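Local coordinates for enoyl-CoA hydratase carB homologue (Streptomyces cattleya, PDB 5O34), which probably acts as a crotonase-superfamily enzyme in thienamycin biosynthesis, as a homologue of CarB, at residues V93-G98 and K140-A145. Residues are numbered along the deposited sequence; the frame is centred on the assembly and turned at random.
Sequences VVLYGG and KPVIAA
Two neighbouring parallel strands at the middle of the crotonase-fold sheet meet here, V93 to Y96 beside V142 to A145, joined by a crossover that includes helix 120-137. V93 pairs with V142, V94 with I143, L95 with A144 and Y96 with A145. V93 and L95 turn both their N-H and C=O toward the second segment, where P141 O, both backbone groups of I143 and A145 N answer them. V93 N donates to P141 O over 3.0 Å, and V93 O takes I143 N at 2.8 Å. One step on, L95 N reaches I143 O at 2.7 Å, and L95 O receives A145 N at 2.8 Å. The CA atoms of V142 and A144 add C-H...O contacts to the same two carbonyl oxygens, and V94 CA does so to I143 O.

On one face the V93 and V142 side chains run alongside each other; with chi1 of -176° and -171°, both put CG1 anti to the backbone N, which brings these two methyls to 4.2 Å. L95 CD1 comes to the same V142 methyl, and helix 71-86 packs over this face through L84, L77 and M81. On the other, V94 CG2 meets I143 CD1, and A145 CB sits at the edge of the Y96 ring, near its plane, 3.7 Å from CD1. G98 N lies over the centre of one face of that ring, 3.6 Å above its plane, where the chain curls back after the strand. Helix 229-242 packs on this side, with I240 against I143.

At the entrance to the second strand, K140 NZ hydrogen-bonds V90 O and L84 O, which ties the lysine amine to two backbone carbonyls. Four backbone bonds thus join V93 and L95 to P141, I143 and A145, while V94 and Y96 bond to A56 and A58 and V142 and A144 to D162 and Y163; mostly aliphatic side chains line both faces, Y96 remaining partly exposed.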
# COMPACT_ATOMS: atom_id res chain seq x y z
N VAL A 93 11.90 -22.40 -1.73
CA VAL A 93 10.71 -23.27 -1.75
C VAL A 93 9.78 -22.85 -2.90
O VAL A 93 9.57 -21.65 -3.10
CB VAL A 93 9.95 -23.21 -0.39
CG1 VAL A 93 8.78 -24.17 -0.36
CG2 VAL A 93 10.88 -23.44 0.80
N VAL A 94 9.23 -23.83 -3.63
CA VAL A 94 8.27 -23.60 -4.71
C VAL A 94 6.99 -24.37 -4.38
O VAL A 94 7.01 -25.60 -4.32
CB VAL A 94 8.82 -23.97 -6.13
CG1 VAL A 94 7.77 -23.75 -7.22
CG2 VAL A 94 10.09 -23.19 -6.45
N LEU A 95 5.90 -23.63 -4.13
CA LEU A 95 4.56 -24.16 -3.89
C LEU A 95 3.88 -24.21 -5.24
O LEU A 95 3.82 -23.19 -5.94
CB LEU A 95 3.77 -23.26 -2.93
CG LEU A 95 3.60 -23.75 -1.50
CD1 LEU A 95 2.83 -22.73 -0.68
CD2 LEU A 95 2.90 -25.11 -1.45
N TYR A 96 3.41 -25.39 -5.63
CA TYR A 96 2.84 -25.62 -6.94
C TYR A 96 1.54 -26.43 -6.87
O TYR A 96 1.48 -27.45 -6.17
CB TYR A 96 3.92 -26.31 -7.80
CG TYR A 96 3.55 -26.67 -9.21
CD1 TYR A 96 3.25 -25.69 -10.15
CD2 TYR A 96 3.65 -27.99 -9.66
CE1 TYR A 96 2.96 -26.03 -11.47
CE2 TYR A 96 3.38 -28.33 -10.98
CZ TYR A 96 3.03 -27.35 -11.88
OH TYR A 96 2.74 -27.68 -13.18
N GLY A 97 0.52 -25.92 -7.55
CA GLY A 97 -0.81 -26.52 -7.59
C GLY A 97 -0.93 -27.74 -8.49
O GLY A 97 -1.78 -28.60 -8.24
N GLY A 98 -0.09 -27.81 -9.52
CA GLY A 98 -0.10 -28.89 -10.50
C GLY A 98 -0.26 -28.38 -11.92
O GLY A 98 -0.11 -27.17 -12.16
N LYS A 140 13.23 -18.90 4.71
CA LYS A 140 13.39 -19.25 3.29
C LYS A 140 12.34 -18.57 2.39
O LYS A 140 11.15 -18.63 2.73
CB LYS A 140 13.30 -20.79 3.09
CG LYS A 140 13.99 -21.66 4.14
CD LYS A 140 15.51 -21.62 4.02
CE LYS A 140 16.19 -22.25 5.21
NZ LYS A 140 16.48 -23.68 4.95
N PRO A 141 12.72 -18.03 1.21
CA PRO A 141 11.71 -17.46 0.30
C PRO A 141 10.84 -18.57 -0.28
O PRO A 141 11.30 -19.69 -0.49
CB PRO A 141 12.54 -16.80 -0.80
CG PRO A 141 13.90 -16.69 -0.27
CD PRO A 141 14.07 -17.87 0.64
N VAL A 142 9.57 -18.25 -0.51
CA VAL A 142 8.58 -19.18 -1.03
C VAL A 142 7.99 -18.60 -2.32
O VAL A 142 7.54 -17.46 -2.32
CB VAL A 142 7.47 -19.51 0.02
CG1 VAL A 142 6.57 -20.64 -0.46
CG2 VAL A 142 8.08 -19.85 1.38
N ILE A 143 7.99 -19.40 -3.39
CA ILE A 143 7.43 -19.02 -4.69
C ILE A 143 6.14 -19.79 -4.90
O ILE A 143 6.16 -21.00 -4.82
CB ILE A 143 8.41 -19.28 -5.86
CG1 ILE A 143 9.71 -18.47 -5.70
CG2 ILE A 143 7.75 -19.01 -7.23
CD1 ILE A 143 10.86 -19.00 -6.56
N ALA A 144 5.03 -19.10 -5.18
CA ALA A 144 3.77 -19.75 -5.50
C ALA A 144 3.63 -19.76 -7.03
O ALA A 144 3.84 -18.73 -7.67
CB ALA A 144 2.61 -19.02 -4.86
N ALA A 145 3.37 -20.94 -7.62
CA ALA A 145 3.21 -21.12 -9.07
C ALA A 145 1.76 -21.52 -9.35
O ALA A 145 1.32 -22.61 -8.98
CB ALA A 145 4.18 -22.16 -9.59